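PDB 4M8K: hypothetical protein, GDSL-like Lipase/Acylhydrolase family protein from Bacteroides uniformis, which is uncharacterised but probably acts as a GDSL-type esterase or acylhydrolase, cleaving ester bonds of acylated substrates. Local coordinates for residues A141-F146 with F150-A155; Y133-W138 with C186-I191; W65-H70 with G210-D215; D28-F33 with I199-G204. All blocks are in the same frame, centred on the assembly; numbering follows the deposited sequence.

Contact 1: residues A141-F146 with F150-A155; sequences ADLYSF and FCYLLA
Leu143 meets Tyr152 with both methyls, each in a different kind of apolar contact. CD2 of Leu143 packs on CB of Tyr152 at 3.6 Å. CD1 of Leu143 hangs over the phenol face, 4.3 Å from the centroid of the Tyr152 ring and 10° off its normal, a CH-pi contact nearly above the ring centre. Tyr152 has CG anti to its own nitrogen (chi1 167°), which carries the ring alongside Leu143, and a nearly perpendicular second torsion turns its face to CD1; the two side chains cross at about a right angle. Tyr152 also meets Trp138 edge-to-face.

The aromatic pair is of another kind. Phe146 and Phe150 run side by side and point the same way, with planes 14° apart and ring centroids separated by 5.8 Å. They are slid so far that they hardly overlap, and CZ of Phe146 instead lies 4.2 Å from CB of Phe150, which sits over the rim of the Phe146 ring. Phe150 continues onto Met182 and Ile185 of helix 176-189.

Backbone bonding joins the same two phenylalanines: Phe150 N donates to Phe146 O at 2.9 Å, an i to i+4 bond at the start of helix 146-160 that places the rings one turn apart. Ahead of them the chain makes a short 3-10 turn, with Ser145 N bonded to Asp142 O at 3.1 Å.

The arrangement is that of a helix start, a 3-10 turn folded back on helix 146-160, which forms part of the right-handed beta-alpha-beta crossover linking parallel strands 114-118 and 165-170.

Contact 2: residues Y133-W138 with C186-I191; sequences YQYDGW and CRHYGI
Tyr135 and His188 form a face-to-face stack, their centroids 3.6 Å apart and their planes inclined by 14°. The closest pair is CE1 of Tyr135 and CG of His188, at 3.3 Å, so the imidazole lies over the CD1-CE1 side of the phenol. Tyr189 completes an aromatic cluster at the rim of the Tyr135 ring, its OH 3.5 Å from CD1 of Tyr135; these two rings are oblique, at 56°. The same OH lies 3.8 Å from CZ2 of Trp138, at the indole edge. Water 1 joins the segments, donating to Tyr135 O at 2.7 Å and lying 2.6 Å from Tyr189 OH. Replacing Tyr135 by an alanine would probably cost His188 its stack, leaving the imidazole supported here mainly by its neighbour Tyr189.

His188 and Tyr189 lie at the C-terminal end of helix 176-189, which closes in a Schellman motif: Gly190, with positive phi, gives its N to Arg187 O, and Ile191 N reaches back to Cys186 O. The anti torsion of His188 lays its ring over the Tyr135 face, whereas that of Tyr189 (chi1 -73°) brings its OH to the edge; CD2 of His188 also rests over the Tyr189 face. Further out, Trp138 NE1 donates to Gln134 O at 2.9 Å, folding the 133-138 loop on itself. Tyr135 also touches Cys151, and Tyr189 touches Ala155, both on helix 146-160.

Contact 3: residues W65-H70 with G210-D215; sequences WYRFIH and GMQSID
The guanidinium of Arg67 overlaps the side chain of Gln212, whose CG sits over its centre, 3.7 Å from CZ of Arg67. Guanidinium and amide planes are 13° apart, so the two flat groups stack, with no bond between them.

Arg67 is also held by charge. Its NE donates to OD2 of Asp215 at 3.0 Å in a salt bridge, but the bond is bent, at 140°, and meets the oxygen on its anti side. This single bond makes a one-point grip and not a two-pronged pairing, in keeping with carboxylate and guanidinium planes 67° apart. A bend at chi3 brings NE back to the acid, and CB of Arg67 lies 3.4 Å from OD2 of Asp215. The other oxygen, OD1, rests 3.4 Å from CA of Phe68 and near the edge of the Phe68 ring. Glu71 makes a long, weak ion pair with Arg67 and brings a like charge close to Asp215, which may raise the acid's pKa. A leucine in place of Arg67 is likely to leave the buried carboxylate of Asp215 without its counter-charge beside Glu71.

The backbones come close here, with CA of Phe68 and CA of Asp215 5.3 Å apart, while the axes of 65-70 and 210-215 come within 8.8 Å. Trp65 and Ile69 face strands 22-27 and 75-81. Helix 64-71 and the C-terminal helix 208-222 thus pack together in one helix layer of the three-layer alpha/beta/alpha sandwich of the GDSL (SGNH) hydrolase fold.

Contact 4: residues D28-F33 with I199-G204; sequences DSYSTF and IDKQWG. With ACT (acetate ion), chain C.
Tyr30 OH donates to Gly204 O at 2.7 Å, and this bond is the tight part of the contact. The donor is tilted 31° from the carbonyl plane, and CE1 of Tyr30 also lies close to that oxygen, at 3.3 Å. With CG anti to its carbonyl carbon (chi1 -83°), Tyr30 sends its OH toward Gly204. At the ring edge the extended chain of Lys201 crosses at about a right angle, its CE 3.5 Å from Tyr30 OH.

The looser side is bridged by solvent. Water 2 donates to Tyr30 OH at 3.2 Å and accepts from Lys201 NZ at 2.9 Å, while the lysine's charge is paired with Glu173.

At the other end of Tyr30, on its main chain, Asp28 OD1 accepts from Tyr30 N in an Asx turn. Ser29 N donates to the acetate OXT at 3.1 Å (158°), and Ser29 OG makes a hydrogen bond of 2.5 Å to the acetate O. The ion, probably from the crystallisation liquor, is also held by His205 NE2, Gly84 N and Asn122 ND2; the last two, with Ser29 N, are consistent with an oxyanion hole. By analogy with GDSL hydrolases, Ser29 is probably the nucleophile and His205 its base. Gly204 directly precedes His205, whose ring meets that of Tyr30, so the Tyr30-Gly204 bond probably helps fasten the histidine-bearing turn beside Ser29.

Contacts 1 and 2 form one patch, their centres 9 Å apart, with Asp142 OD2 and Gln134 NE2 joined by a probable hydrogen bond of 2.9 Å. Contacts 3 and 4 form another, on the opposite side of the chain's centre, with centres 12 Å apart; there Ser213 CB packs on Ile199 CD1 at 3.8 Å. Only contact 4 includes the acetate and the probable catalytic serine; contact 3 adjoins it through helix 208-222, which follows the histidine-bearing strand 205-206. Contact 1 is remote from contact 4, about 24 Å between centres and about 9 Å between nearest atoms. Along the chain, contact 1 lies inside the loop closed by contact 2, whereas contacts 3 and 4 interleave.

Contact 1: residues A141-F146 with F150-A155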
# COMPACT_ATOMS: atom_id res chain seq x y z
N ALA A 141 -14.51 -1.16 -17.29
CA ALA A 141 -15.68 -0.54 -16.65
C ALA A 141 -15.86 -1.04 -15.21
O ALA A 141 -16.05 -0.21 -14.27
CB ALA A 141 -16.94 -0.75 -17.47
N ASP A 142 -15.77 -2.37 -15.03
CA ASP A 142 -15.95 -3.00 -13.73
C ASP A 142 -14.93 -2.41 -12.73
O ASP A 142 -15.20 -2.26 -11.54
CB ASP A 142 -15.64 -4.47 -13.78
CG ASP A 142 -16.65 -5.28 -14.53
OD1 ASP A 142 -17.81 -4.86 -14.59
OD2 ASP A 142 -16.26 -6.37 -15.02
N LEU A 143 -13.75 -2.08 -13.23
CA LEU A 143 -12.62 -1.77 -12.37
C LEU A 143 -12.63 -0.34 -11.81
O LEU A 143 -11.73 0.01 -11.06
CB LEU A 143 -11.31 -2.09 -13.08
CG LEU A 143 -11.04 -3.56 -13.35
CD1 LEU A 143 -9.84 -3.73 -14.25
CD2 LEU A 143 -10.83 -4.30 -12.06
N TYR A 144 -13.64 0.45 -12.19
CA TYR A 144 -13.99 1.73 -11.54
C TYR A 144 -14.56 1.50 -10.15
O TYR A 144 -14.63 2.42 -9.36
CB TYR A 144 -14.96 2.57 -12.43
CG TYR A 144 -14.25 3.27 -13.54
CD1 TYR A 144 -13.71 4.52 -13.32
CD2 TYR A 144 -14.10 2.69 -14.80
CE1 TYR A 144 -13.00 5.15 -14.30
CE2 TYR A 144 -13.36 3.32 -15.79
CZ TYR A 144 -12.84 4.56 -15.53
OH TYR A 144 -12.15 5.22 -16.51
N SER A 145 -14.96 0.27 -9.81
CA SER A 145 -15.49 -0.02 -8.50
C SER A 145 -14.43 -0.69 -7.57
O SER A 145 -13.50 -1.38 -8.04
CB SER A 145 -16.73 -0.92 -8.61
OG SER A 145 -17.81 -0.17 -9.16
N PHE A 146 -14.59 -0.51 -6.28
CA PHE A 146 -13.57 -0.98 -5.34
C PHE A 146 -13.38 -2.51 -5.24
O PHE A 146 -12.23 -3.05 -5.31
CB PHE A 146 -13.82 -0.44 -3.95
CG PHE A 146 -12.71 -0.79 -3.00
CD1 PHE A 146 -11.49 -0.08 -3.08
CD2 PHE A 146 -12.80 -1.85 -2.13
CE1 PHE A 146 -10.43 -0.43 -2.30
CE2 PHE A 146 -11.74 -2.15 -1.29
CZ PHE A 146 -10.55 -1.45 -1.39
N PHE A 150 -9.85 -4.40 -6.26
CA PHE A 150 -9.03 -5.02 -5.23
C PHE A 150 -8.91 -6.50 -5.47
O PHE A 150 -7.84 -7.09 -5.28
CB PHE A 150 -9.58 -4.73 -3.82
CG PHE A 150 -8.62 -5.07 -2.74
CD1 PHE A 150 -7.53 -4.26 -2.44
CD2 PHE A 150 -8.80 -6.24 -2.00
CE1 PHE A 150 -6.61 -4.64 -1.47
CE2 PHE A 150 -7.91 -6.60 -0.99
CZ PHE A 150 -6.81 -5.79 -0.73
N CYS A 151 -9.99 -7.14 -5.92
CA CYS A 151 -9.85 -8.52 -6.38
C CYS A 151 -8.82 -8.60 -7.52
O CYS A 151 -7.98 -9.50 -7.56
CB CYS A 151 -11.19 -9.07 -6.86
SG CYS A 151 -12.53 -9.25 -5.62
N TYR A 152 -8.94 -7.71 -8.51
CA TYR A 152 -8.08 -7.80 -9.69
C TYR A 152 -6.63 -7.60 -9.23
O TYR A 152 -5.69 -8.23 -9.73
CB TYR A 152 -8.54 -6.83 -10.79
CG TYR A 152 -7.57 -6.59 -11.95
CD1 TYR A 152 -6.53 -5.65 -11.86
CD2 TYR A 152 -7.70 -7.26 -13.14
CE1 TYR A 152 -5.66 -5.41 -12.93
CE2 TYR A 152 -6.85 -7.01 -14.22
CZ TYR A 152 -5.84 -6.09 -14.11
OH TYR A 152 -5.00 -5.89 -15.15
N LEU A 153 -6.46 -6.74 -8.24
CA LEU A 153 -5.13 -6.41 -7.71
C LEU A 153 -4.46 -7.63 -7.15
O LEU A 153 -3.35 -8.00 -7.56
CB LEU A 153 -5.26 -5.31 -6.62
CG LEU A 153 -3.93 -4.83 -6.00
CD1 LEU A 153 -3.01 -4.23 -7.05
CD2 LEU A 153 -4.19 -3.81 -4.91
N LEU A 154 -5.10 -8.27 -6.18
CA LEU A 154 -4.47 -9.45 -5.58
C LEU A 154 -4.32 -10.57 -6.61
O LEU A 154 -3.31 -11.27 -6.62
CB LEU A 154 -5.22 -9.93 -4.36
CG LEU A 154 -5.43 -8.88 -3.25
CD1 LEU A 154 -5.94 -9.56 -1.98
CD2 LEU A 154 -4.15 -8.15 -2.93
N ALA A 155 -5.31 -10.73 -7.46
CA ALA A 155 -5.29 -11.83 -8.44
C ALA A 155 -4.11 -11.65 -9.34
O ALA A 155 -3.37 -12.58 -9.58
CB ALA A 155 -6.58 -11.86 -9.25

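Contact 2: residues Y133-W138 with C186-I191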
# COMPACT_ATOMS: atom_id res chain seq x y z
N TYR A 133 -18.16 -8.09 -5.33
CA TYR A 133 -17.05 -9.04 -5.32
C TYR A 133 -17.03 -9.70 -6.68
O TYR A 133 -18.06 -9.99 -7.25
CB TYR A 133 -17.23 -10.09 -4.24
CG TYR A 133 -17.19 -9.48 -2.88
CD1 TYR A 133 -15.99 -9.01 -2.37
CD2 TYR A 133 -18.36 -9.29 -2.13
CE1 TYR A 133 -15.93 -8.44 -1.12
CE2 TYR A 133 -18.31 -8.67 -0.88
CZ TYR A 133 -17.09 -8.26 -0.37
OH TYR A 133 -16.97 -7.67 0.88
N GLN A 134 -15.84 -9.88 -7.22
CA GLN A 134 -15.66 -10.31 -8.59
C GLN A 134 -14.31 -10.97 -8.74
O GLN A 134 -13.25 -10.31 -8.69
CB GLN A 134 -15.82 -9.12 -9.58
CG GLN A 134 -15.72 -9.53 -11.05
CD GLN A 134 -15.97 -8.38 -12.06
OE1 GLN A 134 -16.16 -7.23 -11.71
NE2 GLN A 134 -15.94 -8.73 -13.33
N TYR A 135 -14.32 -12.27 -9.02
CA TYR A 135 -13.08 -13.02 -9.04
C TYR A 135 -12.58 -13.48 -10.44
O TYR A 135 -11.66 -14.27 -10.56
CB TYR A 135 -13.27 -14.21 -8.08
CG TYR A 135 -13.58 -13.73 -6.67
CD1 TYR A 135 -12.62 -13.10 -5.92
CD2 TYR A 135 -14.86 -13.85 -6.11
CE1 TYR A 135 -12.89 -12.65 -4.64
CE2 TYR A 135 -15.15 -13.41 -4.82
CZ TYR A 135 -14.16 -12.81 -4.07
OH TYR A 135 -14.39 -12.34 -2.80
N ASP A 136 -13.18 -12.95 -11.51
CA ASP A 136 -12.69 -13.18 -12.87
C ASP A 136 -13.49 -12.27 -13.80
O ASP A 136 -14.51 -11.70 -13.38
CB ASP A 136 -12.83 -14.65 -13.30
CG ASP A 136 -11.61 -15.14 -14.14
OD1 ASP A 136 -11.09 -14.38 -15.03
OD2 ASP A 136 -11.18 -16.29 -13.93
N GLY A 137 -13.05 -12.16 -15.04
CA GLY A 137 -13.85 -11.51 -16.11
C GLY A 137 -13.87 -9.98 -16.07
O GLY A 137 -14.74 -9.35 -16.67
N TRP A 138 -12.91 -9.39 -15.38
CA TRP A 138 -12.89 -7.94 -15.15
C TRP A 138 -12.80 -7.15 -16.44
O TRP A 138 -11.83 -7.28 -17.22
CB TRP A 138 -11.72 -7.57 -14.28
CG TRP A 138 -11.60 -8.34 -12.98
CD1 TRP A 138 -12.26 -8.08 -11.84
CD2 TRP A 138 -10.78 -9.46 -12.72
NE1 TRP A 138 -11.90 -8.96 -10.87
CE2 TRP A 138 -10.96 -9.80 -11.37
CE3 TRP A 138 -9.87 -10.20 -13.49
CZ2 TRP A 138 -10.32 -10.88 -10.77
CZ3 TRP A 138 -9.21 -11.27 -12.90
CH2 TRP A 138 -9.45 -11.60 -11.55
N CYS A 186 -8.79 -10.40 0.71
CA CYS A 186 -7.57 -11.02 1.19
C CYS A 186 -7.77 -12.48 1.57
O CYS A 186 -6.98 -13.35 1.19
CB CYS A 186 -7.03 -10.30 2.40
SG CYS A 186 -6.28 -8.69 1.97
N ARG A 187 -8.84 -12.75 2.30
CA ARG A 187 -9.15 -14.17 2.66
C ARG A 187 -9.39 -15.05 1.41
O ARG A 187 -8.88 -16.19 1.32
CB ARG A 187 -10.34 -14.22 3.63
CG ARG A 187 -10.73 -15.67 4.06
CD ARG A 187 -12.25 -15.98 4.13
NE ARG A 187 -12.99 -15.61 2.90
CZ ARG A 187 -13.05 -16.34 1.79
NH1 ARG A 187 -12.45 -17.52 1.72
NH2 ARG A 187 -13.72 -15.91 0.73
N HIS A 188 -10.12 -14.53 0.43
CA HIS A 188 -10.32 -15.28 -0.81
C HIS A 188 -8.97 -15.69 -1.41
O HIS A 188 -8.78 -16.81 -1.75
CB HIS A 188 -11.10 -14.46 -1.84
CG HIS A 188 -11.34 -15.19 -3.14
ND1 HIS A 188 -12.46 -15.98 -3.36
CD2 HIS A 188 -10.61 -15.25 -4.28
CE1 HIS A 188 -12.39 -16.52 -4.57
NE2 HIS A 188 -11.27 -16.11 -5.14
N TYR A 189 -8.05 -14.74 -1.53
CA TYR A 189 -6.78 -14.98 -2.20
C TYR A 189 -5.67 -15.53 -1.27
O TYR A 189 -4.56 -15.80 -1.74
CB TYR A 189 -6.34 -13.70 -2.93
CG TYR A 189 -7.18 -13.43 -4.19
CD1 TYR A 189 -6.99 -14.16 -5.36
CD2 TYR A 189 -8.20 -12.50 -4.16
CE1 TYR A 189 -7.75 -13.89 -6.49
CE2 TYR A 189 -8.99 -12.26 -5.27
CZ TYR A 189 -8.74 -12.94 -6.44
OH TYR A 189 -9.58 -12.67 -7.51
N GLY A 190 -5.99 -15.79 -0.01
CA GLY A 190 -5.02 -16.37 0.92
C GLY A 190 -3.89 -15.40 1.20
O GLY A 190 -2.76 -15.81 1.36
N ILE A 191 -4.17 -14.11 1.16
CA ILE A 191 -3.21 -13.08 1.49
C ILE A 191 -3.44 -12.56 2.91
O ILE A 191 -4.58 -12.13 3.25
CB ILE A 191 -3.36 -11.88 0.54
CG1 ILE A 191 -3.03 -12.23 -0.92
CG2 ILE A 191 -2.52 -10.69 1.02
CD1 ILE A 191 -1.71 -12.91 -1.11
O HOH W 1 -9.40 -14.64 -9.17

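Contact 3: residues W65-H70 with G210-D215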
# COMPACT_ATOMS: atom_id res chain seq x y z
N TRP A 65 8.10 2.42 6.52
CA TRP A 65 8.70 1.41 5.63
C TRP A 65 10.23 1.41 5.70
O TRP A 65 10.86 0.36 5.56
CB TRP A 65 8.18 1.53 4.15
CG TRP A 65 8.26 2.89 3.63
CD1 TRP A 65 7.33 3.84 3.77
CD2 TRP A 65 9.38 3.49 3.03
NE1 TRP A 65 7.81 5.04 3.29
CE2 TRP A 65 9.06 4.84 2.80
CE3 TRP A 65 10.64 3.03 2.64
CZ2 TRP A 65 9.95 5.73 2.18
CZ3 TRP A 65 11.53 3.92 2.00
CH2 TRP A 65 11.16 5.25 1.78
N TYR A 66 10.81 2.61 5.83
CA TYR A 66 12.24 2.78 5.99
C TYR A 66 12.66 2.12 7.29
O TYR A 66 13.65 1.37 7.34
CB TYR A 66 12.62 4.25 5.98
CG TYR A 66 14.10 4.45 6.01
CD1 TYR A 66 14.80 4.29 7.19
CD2 TYR A 66 14.81 4.78 4.85
CE1 TYR A 66 16.16 4.46 7.22
CE2 TYR A 66 16.17 4.96 4.88
CZ TYR A 66 16.83 4.79 6.07
OH TYR A 66 18.18 4.92 6.12
N ARG A 67 11.87 2.36 8.33
CA ARG A 67 12.06 1.75 9.63
C ARG A 67 11.95 0.27 9.52
O ARG A 67 12.83 -0.46 9.98
CB ARG A 67 11.04 2.28 10.65
CG ARG A 67 11.35 3.68 11.16
CD ARG A 67 10.30 4.11 12.20
NE ARG A 67 10.19 3.18 13.34
CZ ARG A 67 10.89 3.30 14.47
NH1 ARG A 67 11.77 4.26 14.64
NH2 ARG A 67 10.71 2.44 15.44
N PHE A 68 10.87 -0.18 8.91
CA PHE A 68 10.65 -1.64 8.77
C PHE A 68 11.82 -2.31 8.04
O PHE A 68 12.33 -3.35 8.47
CB PHE A 68 9.34 -1.91 8.07
CG PHE A 68 9.05 -3.35 7.81
CD1 PHE A 68 8.43 -4.13 8.75
CD2 PHE A 68 9.37 -3.90 6.60
CE1 PHE A 68 8.08 -5.44 8.49
CE2 PHE A 68 9.06 -5.25 6.34
CZ PHE A 68 8.42 -6.01 7.29
N ILE A 69 12.27 -1.69 6.98
CA ILE A 69 13.33 -2.31 6.18
C ILE A 69 14.65 -2.31 6.93
O ILE A 69 15.29 -3.34 7.01
CB ILE A 69 13.38 -1.68 4.77
CG1 ILE A 69 12.20 -2.21 3.95
CG2 ILE A 69 14.67 -2.05 4.05
CD1 ILE A 69 11.90 -1.38 2.74
N HIS A 70 15.03 -1.19 7.52
CA HIS A 70 16.35 -1.06 8.11
C HIS A 70 16.46 -1.74 9.47
O HIS A 70 17.53 -2.17 9.85
CB HIS A 70 16.75 0.41 8.13
CG HIS A 70 16.99 0.94 6.75
ND1 HIS A 70 18.25 1.19 6.25
CD2 HIS A 70 16.14 1.21 5.72
CE1 HIS A 70 18.17 1.61 5.00
NE2 HIS A 70 16.89 1.63 4.66
N GLY A 210 2.72 7.51 14.80
CA GLY A 210 1.93 6.63 13.97
C GLY A 210 2.78 5.74 13.06
O GLY A 210 2.48 4.54 12.90
N MSE A 211 3.83 6.31 12.49
CA MSE A 211 4.74 5.55 11.62
C MSE A 211 5.41 4.43 12.39
O MSE A 211 5.58 3.32 11.84
CB MSE A 211 5.82 6.44 11.02
CG MSE A 211 5.37 7.43 10.02
SE MSE A 211 4.58 6.59 8.41
CE MSE A 211 4.51 8.19 7.27
N GLN A 212 5.77 4.68 13.65
CA GLN A 212 6.36 3.64 14.48
C GLN A 212 5.40 2.52 14.74
O GLN A 212 5.78 1.33 14.71
CB GLN A 212 6.84 4.18 15.82
CG GLN A 212 7.96 5.21 15.71
CD GLN A 212 8.68 5.45 17.03
OE1 GLN A 212 8.36 4.84 18.04
NE2 GLN A 212 9.67 6.32 17.01
N SER A 213 4.16 2.89 15.01
CA SER A 213 3.11 1.88 15.26
C SER A 213 2.89 1.02 14.03
O SER A 213 2.68 -0.22 14.17
CB SER A 213 1.82 2.57 15.72
OG SER A 213 2.05 3.31 16.92
N ILE A 214 2.87 1.64 12.85
CA ILE A 214 2.68 0.87 11.59
C ILE A 214 3.82 -0.13 11.40
O ILE A 214 3.59 -1.32 11.20
CB ILE A 214 2.55 1.75 10.33
CG1 ILE A 214 1.28 2.61 10.41
CG2 ILE A 214 2.53 0.86 9.09
CD1 ILE A 214 1.22 3.70 9.34
N ASP A 215 5.03 0.38 11.47
CA ASP A 215 6.26 -0.47 11.47
C ASP A 215 6.10 -1.65 12.39
O ASP A 215 6.19 -2.81 11.95
CB ASP A 215 7.48 0.42 11.81
CG ASP A 215 8.77 -0.36 12.15
OD1 ASP A 215 8.97 -1.49 11.71
OD2 ASP A 215 9.56 0.23 12.91

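Contact 4: residues D28-F33 with I199-G204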
# COMPACT_ATOMS: atom_id res chain seq x y z
N ASP A 28 0.15 4.53 -1.24
CA ASP A 28 -0.37 5.86 -1.41
C ASP A 28 0.48 6.86 -0.57
O ASP A 28 1.63 6.56 -0.26
CB ASP A 28 -1.87 5.88 -1.07
CG ASP A 28 -2.16 5.47 0.37
OD1 ASP A 28 -1.30 5.62 1.27
OD2 ASP A 28 -3.27 4.94 0.59
N SER A 29 -0.08 8.02 -0.20
CA SER A 29 0.68 9.04 0.56
C SER A 29 1.35 8.48 1.80
O SER A 29 2.40 8.97 2.20
CB SER A 29 -0.20 10.18 1.06
OG SER A 29 -0.70 11.03 0.06
N TYR A 30 0.73 7.47 2.45
CA TYR A 30 1.20 6.98 3.76
C TYR A 30 2.59 6.32 3.63
O TYR A 30 3.34 6.20 4.60
CB TYR A 30 0.24 5.95 4.38
CG TYR A 30 -0.97 6.47 5.15
CD1 TYR A 30 -1.66 7.59 4.76
CD2 TYR A 30 -1.44 5.78 6.27
CE1 TYR A 30 -2.77 8.05 5.47
CE2 TYR A 30 -2.54 6.20 6.97
CZ TYR A 30 -3.21 7.35 6.56
OH TYR A 30 -4.31 7.82 7.29
N SER A 31 2.92 5.92 2.41
CA SER A 31 4.17 5.22 2.09
C SER A 31 5.09 6.06 1.18
O SER A 31 6.06 5.53 0.61
CB SER A 31 3.82 3.86 1.47
OG SER A 31 3.07 3.07 2.39
N THR A 32 4.80 7.35 1.05
CA THR A 32 5.61 8.23 0.22
C THR A 32 6.63 9.01 1.03
O THR A 32 6.43 9.25 2.21
CB THR A 32 4.83 9.32 -0.61
OG1 THR A 32 4.13 10.25 0.26
CG2 THR A 32 3.90 8.67 -1.60
N PHE A 33 7.72 9.37 0.37
CA PHE A 33 8.65 10.42 0.84
C PHE A 33 9.37 10.94 -0.39
O PHE A 33 9.90 10.15 -1.21
CB PHE A 33 9.67 9.93 1.92
CG PHE A 33 10.20 11.06 2.78
CD1 PHE A 33 11.26 11.83 2.35
CD2 PHE A 33 9.62 11.36 4.03
CE1 PHE A 33 11.72 12.91 3.10
CE2 PHE A 33 10.08 12.41 4.81
CZ PHE A 33 11.14 13.21 4.33
N ILE A 199 -3.36 4.14 15.26
CA ILE A 199 -2.35 4.85 14.50
C ILE A 199 -2.53 6.37 14.67
O ILE A 199 -3.49 6.95 14.19
CB ILE A 199 -2.46 4.45 13.00
CG1 ILE A 199 -2.38 2.92 12.82
CG2 ILE A 199 -1.38 5.09 12.21
CD1 ILE A 199 -1.15 2.25 13.41
N ASP A 200 -1.56 7.02 15.31
CA ASP A 200 -1.59 8.43 15.52
C ASP A 200 -1.45 9.14 14.19
O ASP A 200 -0.53 8.86 13.42
CB ASP A 200 -0.48 8.87 16.48
CG ASP A 200 -0.60 10.30 16.89
OD1 ASP A 200 -1.53 10.61 17.69
OD2 ASP A 200 0.23 11.15 16.43
N LYS A 201 -2.37 10.04 13.92
CA LYS A 201 -2.34 10.80 12.70
C LYS A 201 -2.39 12.31 12.92
O LYS A 201 -3.00 12.81 13.84
CB LYS A 201 -3.47 10.41 11.77
CG LYS A 201 -3.44 8.93 11.28
CD LYS A 201 -4.80 8.42 10.76
CE LYS A 201 -4.77 6.90 10.65
NZ LYS A 201 -6.05 6.31 10.20
N GLN A 202 -1.75 13.01 12.01
CA GLN A 202 -1.81 14.46 11.94
C GLN A 202 -2.12 14.82 10.51
O GLN A 202 -1.45 14.37 9.60
CB GLN A 202 -0.49 15.05 12.36
CG GLN A 202 -0.19 14.70 13.81
CD GLN A 202 1.19 15.08 14.24
OE1 GLN A 202 2.00 15.50 13.45
NE2 GLN A 202 1.46 14.93 15.53
N TRP A 203 -3.13 15.65 10.31
CA TRP A 203 -3.58 16.00 8.95
C TRP A 203 -3.89 14.76 8.16
O TRP A 203 -3.59 14.70 6.95
CB TRP A 203 -2.57 16.89 8.20
CG TRP A 203 -2.87 18.32 8.30
CD1 TRP A 203 -3.64 18.96 9.23
CD2 TRP A 203 -2.44 19.33 7.38
NE1 TRP A 203 -3.70 20.30 8.96
CE2 TRP A 203 -2.98 20.55 7.82
CE3 TRP A 203 -1.67 19.30 6.20
CZ2 TRP A 203 -2.72 21.77 7.17
CZ3 TRP A 203 -1.41 20.51 5.54
CH2 TRP A 203 -1.94 21.73 6.03
N GLY A 204 -4.50 13.80 8.85
CA GLY A 204 -5.04 12.57 8.21
C GLY A 204 -3.99 11.57 7.76
O GLY A 204 -4.32 10.49 7.15
C ACT C . -3.33 9.63 0.68
O ACT C . -3.06 10.81 0.94
OXT ACT C . -2.93 9.13 -0.37
CH3 ACT C . -4.12 8.77 1.63
O HOH W 2 -7.35 7.97 8.21